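Local coordinates for protein putative glutathione S-transferase (Corynebacterium glutamicum, PDB 3M1G) that probably acts as a glutathione transferase of the ECM4-like subfamily, pairing a thioredoxin-like domain with an all-helical one, at residues Gly84-Ile89 / Gly346-Gly351; Thr79-Gly84 / Gly290-Phe295; Tyr302-Ala307 / Arg313-Gly318; Pro250-Phe255 / Asn268-Met273. All coordinates share one frame; numbering follows the deposited sequence.

Interaction 1: residues Gly84-Ile89 / Gly346-Gly351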
loop_
_atom_site.group_PDB
_atom_site.type_symbol
_atom_site.label_atom_id
_atom_site.label_comp_id
_atom_site.label_asym_id
_atom_site.label_seq_id
_atom_site.Cartn_x
_atom_site.Cartn_y
_atom_site.Cartn_z
ATOM N N GLY A 84 28.804 -7.703 -19.380
ATOM C CA GLY A 84 29.346 -9.000 -19.782
ATOM C C GLY A 84 30.579 -9.380 -18.992
ATOM O O GLY A 84 31.545 -9.905 -19.557
ATOM N N LEU A 85 30.552 -9.097 -17.690
ATOM C CA LEU A 85 31.615 -9.470 -16.792
ATOM C C LEU A 85 31.320 -10.774 -16.064
ATOM O O LEU A 85 32.102 -11.180 -15.199
ATOM C CB LEU A 85 31.931 -8.348 -15.796
ATOM C CG LEU A 85 32.455 -7.053 -16.404
ATOM C CD1 LEU A 85 32.596 -5.959 -15.352
ATOM C CD2 LEU A 85 33.839 -7.312 -17.139
ATOM N N GLU A 86 30.252 -11.477 -16.459
ATOM C CA GLU A 86 29.842 -12.693 -15.761
ATOM C C GLU A 86 30.848 -13.843 -15.911
ATOM O O GLU A 86 30.952 -14.700 -15.027
ATOM C CB GLU A 86 28.461 -13.178 -16.265
ATOM C CG GLU A 86 27.312 -12.223 -15.921
ATOM C CD GLU A 86 26.055 -12.415 -16.775
ATOM O OE1 GLU A 86 26.188 -12.753 -17.962
ATOM O OE2 GLU A 86 24.931 -12.239 -16.259
ATOM N N ASN A 87 31.569 -13.887 -17.028
ATOM C CA ASN A 87 32.533 -14.940 -17.218
ATOM C C ASN A 87 33.937 -14.585 -16.670
ATOM O O ASN A 87 34.850 -15.378 -16.813
ATOM C CB ASN A 87 32.615 -15.265 -18.713
ATOM C CG ASN A 87 33.005 -14.003 -19.578
ATOM O OD1 ASN A 87 33.007 -12.815 -19.110
ATOM N ND2 ASN A 87 33.281 -14.262 -20.848
ATOM N N VAL A 88 34.141 -13.402 -16.085
ATOM C CA VAL A 88 35.453 -13.053 -15.559
ATOM C C VAL A 88 35.506 -12.738 -14.060
ATOM O O VAL A 88 36.582 -12.824 -13.443
ATOM C CB VAL A 88 36.128 -11.911 -16.392
ATOM C CG1 VAL A 88 36.260 -12.327 -17.875
ATOM C CG2 VAL A 88 35.412 -10.648 -16.273
ATOM N N ILE A 89 34.356 -12.393 -13.490
ATOM C CA ILE A 89 34.163 -12.226 -12.055
ATOM C C ILE A 89 33.027 -13.163 -11.674
ATOM O O ILE A 89 31.923 -13.122 -12.264
ATOM C CB ILE A 89 33.752 -10.788 -11.701
ATOM C CG1 ILE A 89 34.828 -9.788 -12.126
ATOM C CG2 ILE A 89 33.386 -10.624 -10.203
ATOM C CD1 ILE A 89 34.324 -8.277 -12.112
ATOM N N GLY A 346 24.514 -11.842 -23.289
ATOM C CA GLY A 346 24.270 -13.230 -23.679
ATOM C C GLY A 346 23.469 -13.951 -22.617
ATOM O O GLY A 346 23.154 -13.370 -21.575
ATOM N N PRO A 347 23.148 -15.234 -22.859
ATOM C CA PRO A 347 22.322 -16.014 -21.937
ATOM C C PRO A 347 22.844 -15.965 -20.489
ATOM O O PRO A 347 24.049 -16.056 -20.259
ATOM C CB PRO A 347 22.411 -17.437 -22.509
ATOM C CG PRO A 347 22.791 -17.237 -24.006
ATOM C CD PRO A 347 23.706 -16.057 -23.953
ATOM N N ILE A 348 21.946 -15.813 -19.520
ATOM C CA ILE A 348 22.365 -15.657 -18.114
ATOM C C ILE A 348 23.052 -16.971 -17.646
ATOM O O ILE A 348 22.623 -18.047 -18.006
ATOM C CB ILE A 348 21.141 -15.253 -17.238
ATOM C CG1 ILE A 348 21.594 -14.574 -15.938
ATOM C CG2 ILE A 348 20.218 -16.467 -16.989
ATOM C CD1 ILE A 348 20.551 -13.623 -15.333
ATOM N N PRO A 349 24.170 -16.893 -16.913
ATOM C CA PRO A 349 24.834 -18.178 -16.631
ATOM C C PRO A 349 24.032 -19.135 -15.748
ATOM O O PRO A 349 23.181 -18.702 -14.930
ATOM C CB PRO A 349 26.146 -17.746 -15.945
ATOM C CG PRO A 349 26.406 -16.338 -16.511
ATOM C CD PRO A 349 25.022 -15.741 -16.541
ATOM N N ALA A 350 24.277 -20.431 -15.941
ATOM C CA ALA A 350 23.563 -21.482 -15.234
ATOM C C ALA A 350 23.790 -21.273 -13.749
ATOM O O ALA A 350 24.924 -21.102 -13.319
ATOM C CB ALA A 350 24.051 -22.909 -15.679
ATOM N N GLY A 351 22.724 -21.234 -12.965
ATOM C CA GLY A 351 22.869 -20.969 -11.535
ATOM C C GLY A 351 22.665 -19.501 -11.164
ATOM O O GLY A 351 22.423 -19.178 -9.990
HETATM O O HOH W 1 26.175 -14.378 -20.125
#
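Glu86 and Pro349 meet at the protein surface, the extended acid lying across the proline ring at about a right angle. Pro349 CD is 3.5 Å from Glu86 CD and equally far from both carboxylate oxygens, which puts this methylene over the flat side of the carboxylate rather than at its rim. Behind it, Pro349 CG rests 3.8 Å from Glu86 CB, and Ile348 CG1 approaches Glu86 OE2 more loosely, at 4.1 Å. No direct hydrogen bond joins the two loops. A water bridges them instead, donating to Glu86 OE1 at 2.7 Å and to Pro347 O at 2.7 Å.

With CG beside its backbone N (chi1 -66°) and the chain straight beyond, the Glu86 carboxylate is carried out toward 346-351. Its OE2 forms a salt bridge with Arg81 NH1 of helix 71-83, and the same arginine bonds to Gly346 O through NH2, so one guanidinium binds both loops. Glu86 lies two residues beyond Gly84, which closes that helix in a Schellman motif with positive phi; Leu85 O then accepts from both Val88 N and Ile89 N in the tight turn leading into strand 90-93.

The two carboxylate oxygens are therefore divided between a cation and a water, while carbon atoms cover one side of the group. The nearby arginine would be expected to favour the ionised acid, and the mildly polarised CH2 next to the proline nitrogen suits a negatively charged neighbour. A shared arginine and a bridging water supplement the packing of Pro349 on the carboxylate where the C-terminal tail meets the thioredoxin-like domain.

Interaction 2: residues Thr79-Gly84 / Gly290-Phe295; sequences TRRLLG and GDTTDF
Arg81 and Asp291 reach for each other from opposite directions, the arginine from the last turn of helix 71-83 and the aspartate from the short 3-10 turn 290-292. The guanidinium and carboxylate planes stand 58° apart, so this is not the flat, two-pronged pairing of the two groups. Asp291 OD2 takes most of the interaction, lying near the guanidinium edge, tilted from its plane, 2.9 Å from Arg81 NE in a somewhat bent salt-bridge hydrogen bond. The donor lies above the carboxylate, 36° out of its plane. A weak second bond runs from Arg81 NH2 to the same oxygen at 3.3 Å.

A water in the guanidinium plane closes the triangle, accepting from Arg81 NH2 at 2.8 Å and donating to Asp291 OD2 at 3.0 Å. The Asp291 CB points toward the helix, and chi1 of 66° places CG between the backbone N and carbonyl carbon. Next to the charged pair, Thr292 CG2 packs 4.1 Å from Arg81 CD, while its hydroxyl is bonded to Gly288 O.

Arg81 also bonds Glu86 and Gly346 O, using NH1 for Glu86 and NE for Asp291; one cation would thus be expected to offset two acids, tying the thioredoxin-like domain to the helical one.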
loop_
_atom_site.group_PDB
_atom_site.type_symbol
_atom_site.label_atom_id
_atom_site.label_comp_id
_atom_site.label_asym_id
_atom_site.label_seq_id
_atom_site.Cartn_x
_atom_site.Cartn_y
_atom_site.Cartn_z
ATOM N N THR A 79 24.988 -4.305 -13.294
ATOM C CA THR A 79 26.096 -3.759 -14.054
ATOM C C THR A 79 26.965 -4.909 -14.593
ATOM O O THR A 79 27.357 -4.900 -15.763
ATOM C CB THR A 79 26.898 -2.779 -13.196
ATOM O OG1 THR A 79 26.022 -1.722 -12.758
ATOM C CG2 THR A 79 28.078 -2.180 -13.986
ATOM N N ARG A 80 27.234 -5.902 -13.748
ATOM C CA ARG A 80 27.989 -7.089 -14.154
ATOM C C ARG A 80 27.354 -7.783 -15.356
ATOM O O ARG A 80 28.057 -8.173 -16.316
ATOM C CB ARG A 80 28.182 -8.058 -12.989
ATOM C CG ARG A 80 28.894 -9.379 -13.290
ATOM C CD ARG A 80 29.141 -10.152 -12.034
ATOM N NE ARG A 80 29.514 -11.561 -12.236
ATOM C CZ ARG A 80 28.659 -12.580 -12.342
ATOM N NH1 ARG A 80 27.340 -12.402 -12.315
ATOM N NH2 ARG A 80 29.132 -13.804 -12.486
ATOM N N ARG A 81 26.037 -7.934 -15.319
ATOM C CA ARG A 81 25.333 -8.514 -16.451
ATOM C C ARG A 81 25.355 -7.619 -17.718
ATOM O O ARG A 81 25.651 -8.103 -18.823
ATOM C CB ARG A 81 23.916 -8.889 -16.062
ATOM C CG ARG A 81 23.091 -9.476 -17.215
ATOM C CD ARG A 81 22.082 -10.506 -16.774
ATOM N NE ARG A 81 21.329 -10.957 -17.941
ATOM C CZ ARG A 81 21.811 -11.775 -18.880
ATOM N NH1 ARG A 81 23.040 -12.306 -18.788
ATOM N NH2 ARG A 81 21.048 -12.094 -19.908
ATOM N N LEU A 82 25.041 -6.336 -17.575
ATOM C CA LEU A 82 24.981 -5.457 -18.712
ATOM C C LEU A 82 26.313 -5.419 -19.447
ATOM O O LEU A 82 26.341 -5.430 -20.680
ATOM C CB LEU A 82 24.580 -4.043 -18.295
ATOM C CG LEU A 82 23.099 -3.783 -17.989
ATOM C CD1 LEU A 82 22.943 -2.365 -17.450
ATOM C CD2 LEU A 82 22.263 -3.985 -19.256
ATOM N N LEU A 83 27.416 -5.400 -18.687
ATOM C CA LEU A 83 28.744 -5.265 -19.279
ATOM C C LEU A 83 29.362 -6.561 -19.772
ATOM O O LEU A 83 30.368 -6.513 -20.475
ATOM C CB LEU A 83 29.703 -4.590 -18.295
ATOM C CG LEU A 83 29.246 -3.163 -17.918
ATOM C CD1 LEU A 83 30.222 -2.605 -16.851
ATOM C CD2 LEU A 83 29.175 -2.237 -19.140
ATOM N N GLY A 84 28.804 -7.703 -19.380
ATOM C CA GLY A 84 29.346 -9.000 -19.782
ATOM C C GLY A 84 30.579 -9.380 -18.992
ATOM O O GLY A 84 31.545 -9.905 -19.557
ATOM N N GLY A 290 15.140 -6.876 -15.054
ATOM C CA GLY A 290 14.126 -7.826 -14.619
ATOM C C GLY A 290 14.658 -9.222 -14.401
ATOM O O GLY A 290 14.203 -9.929 -13.502
ATOM N N ASP A 291 15.657 -9.616 -15.190
ATOM C CA ASP A 291 16.184 -10.977 -15.114
ATOM C C ASP A 291 17.193 -11.135 -13.987
ATOM O O ASP A 291 17.790 -12.189 -13.856
ATOM C CB ASP A 291 16.703 -11.476 -16.510
ATOM C CG ASP A 291 17.952 -10.708 -17.039
ATOM O OD1 ASP A 291 18.466 -9.762 -16.377
ATOM O OD2 ASP A 291 18.439 -11.086 -18.156
ATOM N N THR A 292 17.423 -10.078 -13.195
ATOM C CA THR A 292 18.156 -10.212 -11.951
ATOM C C THR A 292 17.255 -9.866 -10.713
ATOM O O THR A 292 17.768 -9.723 -9.574
ATOM C CB THR A 292 19.406 -9.352 -11.959
ATOM O OG1 THR A 292 19.067 -7.957 -12.039
ATOM C CG2 THR A 292 20.357 -9.723 -13.187
ATOM N N THR A 293 15.945 -9.699 -10.950
ATOM C CA THR A 293 15.012 -9.242 -9.910
ATOM C C THR A 293 14.174 -10.434 -9.444
ATOM O O THR A 293 13.377 -10.977 -10.230
ATOM C CB THR A 293 14.098 -8.133 -10.437
ATOM O OG1 THR A 293 14.898 -7.045 -10.907
ATOM C CG2 THR A 293 13.122 -7.608 -9.336
ATOM N N ASP A 294 14.394 -10.852 -8.196
ATOM C CA ASP A 294 13.652 -11.962 -7.588
ATOM C C ASP A 294 12.697 -11.398 -6.533
ATOM O O ASP A 294 13.104 -11.072 -5.403
ATOM C CB ASP A 294 14.611 -12.996 -6.986
ATOM C CG ASP A 294 13.896 -14.281 -6.505
ATOM O OD1 ASP A 294 12.760 -14.154 -6.019
ATOM O OD2 ASP A 294 14.497 -15.401 -6.613
ATOM N N PHE A 295 11.433 -11.267 -6.917
ATOM C CA PHE A 295 10.450 -10.605 -6.053
ATOM C C PHE A 295 10.175 -11.393 -4.774
ATOM O O PHE A 295 9.943 -10.796 -3.724
ATOM C CB PHE A 295 9.155 -10.334 -6.803
ATOM C CG PHE A 295 9.257 -9.228 -7.812
ATOM C CD1 PHE A 295 9.331 -7.920 -7.408
ATOM C CD2 PHE A 295 9.249 -9.505 -9.171
ATOM C CE1 PHE A 295 9.390 -6.903 -8.332
ATOM C CE2 PHE A 295 9.317 -8.516 -10.091
ATOM C CZ PHE A 295 9.384 -7.188 -9.671
HETATM O O HOH W 2 18.680 -11.188 -21.153
#

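Interaction 3: residues Tyr302-Ala307 / Arg313-Gly318; sequences YYITHA and RIVPVG
At the C-terminal end of helix 295-305 the chain turns back on itself, and Tyr303 of the last helical turn receives Pro316 of the returning loop in a CH-pi contact. Pro316 CD stands almost exactly over the ring centre, 3.4 Å from the Tyr303 centroid and only 4° off the normal. The proline crosses the ring at about a right angle, carrying its CG on to 3.6 Å from Tyr303 CZ. Beyond the ring, the Tyr303 hydroxyl is linked, weakly, through a water that donates to Gly318 O at 2.6 Å.

Alongside, Ile304 CG1 lies 3.7 Å from Val315 CG2, a methyl placed beside the backbone N of Val315. Nearer the turn, the aliphatic part of Arg313 crosses Ile304, its CD 3.4 Å from Ile304 O, and Arg313 NH1 reaches Ala307 CB at 3.5 Å. The Arg313 backbone adds a CA-H...O contact of 3.6 Å from its CA to Tyr303 O. That carbonyl and Ile314 O both bond to Asn310 ND2, which braces the reversal from within.

Tyr303 also packs on Val258 of helix 255-259, while its neighbour Tyr302 hydrogen-bonds Tyr201, the predicted proton donor/acceptor, and Tyr259, which like Tyr302 is predicted to lower the pKa of the active-site cysteine. On the outer side, Val315 O and Val317 N bond to Gln209 and His212 of the second subunit, so the loop runs between helix 295-305 and helix 209-229 of that chain.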
loop_
_atom_site.group_PDB
_atom_site.type_symbol
_atom_site.label_atom_id
_atom_site.label_comp_id
_atom_site.label_asym_id
_atom_site.label_seq_id
_atom_site.Cartn_x
_atom_site.Cartn_y
_atom_site.Cartn_z
ATOM N N TYR A 302 12.605 -8.732 3.633
ATOM C CA TYR A 302 12.197 -7.562 4.397
ATOM C C TYR A 302 11.149 -7.945 5.437
ATOM O O TYR A 302 11.277 -7.597 6.614
ATOM C CB TYR A 302 11.651 -6.488 3.451
ATOM C CG TYR A 302 12.721 -5.704 2.765
ATOM C CD1 TYR A 302 13.269 -6.147 1.566
ATOM C CD2 TYR A 302 13.207 -4.527 3.319
ATOM C CE1 TYR A 302 14.249 -5.432 0.921
ATOM C CE2 TYR A 302 14.202 -3.793 2.693
ATOM C CZ TYR A 302 14.744 -4.269 1.490
ATOM O OH TYR A 302 15.719 -3.547 0.820
ATOM N N TYR A 303 10.123 -8.663 4.992
ATOM C CA TYR A 303 8.938 -8.927 5.823
ATOM C C TYR A 303 9.217 -9.974 6.896
ATOM O O TYR A 303 8.573 -9.946 7.958
ATOM C CB TYR A 303 7.720 -9.347 4.976
ATOM C CG TYR A 303 6.999 -8.203 4.305
ATOM C CD1 TYR A 303 6.095 -7.406 5.020
ATOM C CD2 TYR A 303 7.220 -7.886 2.962
ATOM C CE1 TYR A 303 5.399 -6.338 4.394
ATOM C CE2 TYR A 303 6.517 -6.824 2.338
ATOM C CZ TYR A 303 5.628 -6.062 3.080
ATOM O OH TYR A 303 4.952 -5.026 2.501
ATOM N N ILE A 304 10.141 -10.908 6.638
ATOM C CA ILE A 304 10.461 -11.956 7.630
ATOM C C ILE A 304 11.584 -11.516 8.572
ATOM O O ILE A 304 11.486 -11.653 9.763
ATOM C CB ILE A 304 10.839 -13.287 6.965
ATOM C CG1 ILE A 304 9.619 -13.844 6.220
ATOM C CG2 ILE A 304 11.337 -14.320 8.013
ATOM C CD1 ILE A 304 9.939 -15.104 5.376
ATOM N N THR A 305 12.613 -10.918 8.017
ATOM C CA THR A 305 13.804 -10.508 8.763
ATOM C C THR A 305 13.634 -9.314 9.685
ATOM O O THR A 305 14.282 -9.258 10.714
ATOM C CB THR A 305 14.912 -10.202 7.710
ATOM O OG1 THR A 305 15.324 -11.460 7.185
ATOM C CG2 THR A 305 16.072 -9.399 8.247
ATOM N N HIS A 306 12.789 -8.350 9.320
ATOM C CA HIS A 306 12.659 -7.131 10.108
ATOM C C HIS A 306 11.543 -7.305 11.136
ATOM O O HIS A 306 10.461 -6.663 11.051
ATOM C CB HIS A 306 12.394 -5.912 9.226
ATOM C CG HIS A 306 13.501 -5.592 8.275
ATOM N ND1 HIS A 306 13.305 -4.850 7.129
ATOM C CD2 HIS A 306 14.813 -5.934 8.283
ATOM C CE1 HIS A 306 14.453 -4.738 6.480
ATOM N NE2 HIS A 306 15.382 -5.383 7.161
ATOM N N ALA A 307 11.821 -8.176 12.104
ATOM C CA ALA A 307 10.884 -8.550 13.138
ATOM C C ALA A 307 10.564 -7.398 14.102
ATOM O O ALA A 307 9.491 -7.381 14.705
ATOM C CB ALA A 307 11.415 -9.785 13.911
ATOM N N ARG A 313 5.982 -11.649 11.139
ATOM C CA ARG A 313 6.777 -12.212 10.046
ATOM C C ARG A 313 5.985 -12.762 8.846
ATOM O O ARG A 313 6.505 -13.561 8.058
ATOM C CB ARG A 313 7.744 -13.290 10.572
ATOM C CG ARG A 313 8.685 -12.779 11.631
ATOM C CD ARG A 313 9.861 -13.753 11.849
ATOM N NE ARG A 313 9.892 -14.106 13.229
ATOM C CZ ARG A 313 10.856 -13.846 14.112
ATOM N NH1 ARG A 313 11.982 -13.228 13.774
ATOM N NH2 ARG A 313 10.669 -14.251 15.376
ATOM N N ILE A 314 4.766 -12.269 8.649
ATOM C CA ILE A 314 3.946 -12.686 7.529
ATOM C C ILE A 314 4.339 -11.862 6.319
ATOM O O ILE A 314 4.639 -10.669 6.442
ATOM C CB ILE A 314 2.482 -12.565 7.907
ATOM C CG1 ILE A 314 2.177 -13.677 8.912
ATOM C CG2 ILE A 314 1.533 -12.662 6.682
ATOM C CD1 ILE A 314 0.878 -13.545 9.526
ATOM N N VAL A 315 4.398 -12.515 5.164
ATOM C CA VAL A 315 4.674 -11.858 3.897
ATOM C C VAL A 315 3.354 -11.665 3.138
ATOM O O VAL A 315 2.665 -12.637 2.861
ATOM C CB VAL A 315 5.643 -12.705 3.023
ATOM C CG1 VAL A 315 6.066 -11.936 1.734
ATOM C CG2 VAL A 315 6.909 -13.120 3.826
ATOM N N PRO A 316 2.979 -10.416 2.825
ATOM C CA PRO A 316 1.735 -10.228 2.085
ATOM C C PRO A 316 1.755 -10.953 0.743
ATOM O O PRO A 316 2.804 -11.018 0.093
ATOM C CB PRO A 316 1.680 -8.699 1.843
ATOM C CG PRO A 316 2.659 -8.094 2.786
ATOM C CD PRO A 316 3.702 -9.153 3.029
ATOM N N VAL A 317 0.610 -11.453 0.313
ATOM C CA VAL A 317 0.507 -12.075 -1.012
ATOM C C VAL A 317 0.698 -11.007 -2.094
ATOM O O VAL A 317 1.351 -11.258 -3.088
ATOM C CB VAL A 317 -0.828 -12.826 -1.219
ATOM C CG1 VAL A 317 -0.862 -13.500 -2.641
ATOM C CG2 VAL A 317 -0.966 -13.886 -0.133
ATOM N N GLY A 318 0.180 -9.802 -1.853
ATOM C CA GLY A 318 0.295 -8.735 -2.817
ATOM C C GLY A 318 1.595 -7.970 -2.753
ATOM O O GLY A 318 2.459 -8.248 -1.922
HETATM O O HOH W 3 3.601 -6.593 -0.244
#

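Interaction 4: residues Pro250-Phe255 / Asn268-Met273; sequences PTLVRF and NKITEM
Ile270 enters from the 3-10 turn 270-272 and ends against Phe255 and Leu252. From CB, its CG1 branch leaves beside the backbone N (chi1 -61°) and heads for the base of the phenylalanine. CG1 itself lies 3.8 Å from Phe255 CB and 3.7 Å from Phe255 CD1, touching the near part of the ring. The terminal CD1 then passes over one face, displaced toward the rim: this CH-pi contact measures 4.2 Å from Ile270 CD1 to the Phe255 centroid, 22° off the normal. The same methyl meets Leu252 CD2 at 4.1 Å, with the two side chains at roughly a right angle, so the isoleucine tip touches both a leucine and an aromatic residue.

Both segments belong to the helical C-terminal domain of the GST fold, where helix 243-253 gives way to helix 255-259 and the chain returns to start helix 274-284. Leu252 also packs on Tyr279 and Leu280 of that last helix, and the Phe255 side chain lies about 4 Å from that of Tyr259, predicted to lower the pKa of the active-site cysteine.

Asn268 O comes up to the edge of the phenylalanine, 3.8 Å from Phe255 CE1. The turn that presents Ile270 is held by Lys269 N, which bonds to Glu272 OE1 at 2.9 Å through the anti lone pair of that oxygen; the same OE1 is also paired with the charged NZ of Lys269 of the second subunit.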
loop_
_atom_site.group_PDB
_atom_site.type_symbol
_atom_site.label_atom_id
_atom_site.label_comp_id
_atom_site.label_asym_id
_atom_site.label_seq_id
_atom_site.Cartn_x
_atom_site.Cartn_y
_atom_site.Cartn_z
ATOM N N PRO A 250 16.847 -0.100 -8.364
ATOM C CA PRO A 250 16.676 -1.029 -7.252
ATOM C C PRO A 250 15.709 -0.530 -6.163
ATOM O O PRO A 250 15.060 -1.357 -5.515
ATOM C CB PRO A 250 18.103 -1.181 -6.701
ATOM C CG PRO A 250 18.991 -0.952 -7.931
ATOM C CD PRO A 250 18.271 0.198 -8.616
ATOM N N THR A 251 15.623 0.787 -5.970
ATOM C CA THR A 251 14.657 1.353 -5.044
ATOM C C THR A 251 13.221 1.260 -5.616
ATOM O O THR A 251 12.299 0.780 -4.940
ATOM C CB THR A 251 15.009 2.802 -4.638
ATOM O OG1 THR A 251 16.285 2.790 -3.974
ATOM C CG2 THR A 251 13.978 3.318 -3.593
ATOM N N LEU A 252 13.048 1.665 -6.859
ATOM C CA LEU A 252 11.719 1.681 -7.483
ATOM C C LEU A 252 11.110 0.287 -7.630
ATOM O O LEU A 252 9.911 0.111 -7.381
ATOM C CB LEU A 252 11.719 2.385 -8.835
ATOM C CG LEU A 252 12.018 3.878 -8.864
ATOM C CD1 LEU A 252 11.964 4.380 -10.335
ATOM C CD2 LEU A 252 11.103 4.714 -7.949
ATOM N N VAL A 253 11.938 -0.697 -7.975
ATOM C CA VAL A 253 11.468 -2.057 -8.185
ATOM C C VAL A 253 11.046 -2.781 -6.891
ATOM O O VAL A 253 10.279 -3.752 -6.935
ATOM C CB VAL A 253 12.481 -2.868 -8.984
ATOM C CG1 VAL A 253 13.623 -3.416 -8.078
ATOM C CG2 VAL A 253 11.772 -3.967 -9.773
ATOM N N ARG A 254 11.508 -2.279 -5.752
ATOM C CA ARG A 254 11.154 -2.787 -4.458
ATOM C C ARG A 254 10.059 -1.942 -3.798
ATOM O O ARG A 254 9.614 -2.240 -2.683
ATOM C CB ARG A 254 12.386 -2.805 -3.533
ATOM C CG ARG A 254 13.426 -3.848 -3.895
ATOM C CD ARG A 254 14.775 -3.604 -3.215
ATOM N NE ARG A 254 15.651 -4.735 -3.505
ATOM C CZ ARG A 254 16.250 -4.938 -4.687
ATOM N NH1 ARG A 254 16.113 -4.064 -5.654
ATOM N NH2 ARG A 254 16.988 -6.029 -4.891
ATOM N N PHE A 255 9.643 -0.883 -4.452
ATOM C CA PHE A 255 8.751 0.079 -3.801
ATOM C C PHE A 255 7.338 -0.430 -3.506
ATOM O O PHE A 255 6.940 -0.525 -2.336
ATOM C CB PHE A 255 8.694 1.394 -4.560
ATOM C CG PHE A 255 8.164 2.521 -3.736
ATOM C CD1 PHE A 255 6.798 2.750 -3.651
ATOM C CD2 PHE A 255 9.012 3.331 -3.054
ATOM C CE1 PHE A 255 6.294 3.798 -2.900
ATOM C CE2 PHE A 255 8.538 4.389 -2.293
ATOM C CZ PHE A 255 7.138 4.629 -2.235
ATOM N N ASN A 268 1.492 7.126 -2.420
ATOM C CA ASN A 268 0.942 6.622 -3.655
ATOM C C ASN A 268 1.746 5.395 -3.987
ATOM O O ASN A 268 2.871 5.252 -3.497
ATOM C CB ASN A 268 1.198 7.593 -4.807
ATOM C CG ASN A 268 0.331 8.800 -4.762
ATOM O OD1 ASN A 268 0.821 9.916 -4.540
ATOM N ND2 ASN A 268 -0.962 8.617 -5.066
ATOM N N LYS A 269 1.190 4.518 -4.827
ATOM C CA LYS A 269 1.972 3.423 -5.386
ATOM C C LYS A 269 2.732 4.013 -6.597
ATOM O O LYS A 269 2.291 4.995 -7.203
ATOM C CB LYS A 269 1.093 2.245 -5.845
ATOM C CG LYS A 269 0.589 1.334 -4.706
ATOM C CD LYS A 269 -0.464 0.316 -5.155
ATOM C CE LYS A 269 0.163 -0.775 -6.055
ATOM N NZ LYS A 269 -0.758 -1.903 -6.355
ATOM N N ILE A 270 3.852 3.393 -6.968
ATOM C CA ILE A 270 4.533 3.796 -8.192
ATOM C C ILE A 270 3.614 3.631 -9.392
ATOM O O ILE A 270 3.679 4.432 -10.322
ATOM C CB ILE A 270 5.870 3.051 -8.409
ATOM C CG1 ILE A 270 6.851 3.324 -7.257
ATOM C CG2 ILE A 270 6.522 3.472 -9.750
ATOM C CD1 ILE A 270 7.153 4.813 -6.933
ATOM N N THR A 271 2.739 2.615 -9.380
ATOM C CA THR A 271 1.737 2.428 -10.456
ATOM C C THR A 271 0.863 3.656 -10.674
ATOM O O THR A 271 0.330 3.831 -11.756
ATOM C CB THR A 271 0.829 1.211 -10.180
ATOM O OG1 THR A 271 0.136 1.444 -8.951
ATOM C CG2 THR A 271 1.716 -0.109 -10.058
ATOM N N GLU A 272 0.759 4.543 -9.679
ATOM C CA GLU A 272 -0.036 5.769 -9.824
ATOM C C GLU A 272 0.771 7.014 -10.234
ATOM O O GLU A 272 0.212 8.087 -10.302
ATOM C CB GLU A 272 -0.754 6.094 -8.495
ATOM C CG GLU A 272 -1.642 4.969 -7.954
ATOM C CD GLU A 272 -2.248 5.321 -6.600
ATOM O OE1 GLU A 272 -1.507 5.401 -5.572
ATOM O OE2 GLU A 272 -3.475 5.557 -6.577
HETATM N N MSE A 273 2.076 6.866 -10.474
HETATM C CA MSE A 273 2.962 7.958 -10.875
HETATM C C MSE A 273 3.326 7.674 -12.336
HETATM O O MSE A 273 4.171 6.820 -12.611
HETATM C CB MSE A 273 4.226 7.954 -10.026
HETATM C CG MSE A 273 4.003 8.110 -8.507
HETATM SE SE MSE A 273 3.458 9.887 -8.031
HETATM C CE MSE A 273 5.247 10.715 -8.068
#

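Interactions 1 and 2 share Gly84 and touch directly, Gly346 O lying 3.0 Å from Arg81 NH2 and Ile89 O lying 2.9 Å from Arg80 NE, so the tail, the end of helix 71-83 and segment 290-295 form one polar cluster. Interaction 2 reaches interaction 4 through Phe295 CE1, 3.6 Å from Val253 O, and interaction 4 meets interaction 3 where Tyr302 OH lies 4.1 Å from Arg254 CD. Interactions 3 and 4 both touch the second subunit. Interaction 3 holds Tyr302 of the predicted site, with the Tyr303 side chain about 8 Å from that of Tyr259, whereas interaction 2 stays farther off, the Thr292 side chain about 12 Å from that of Cys70.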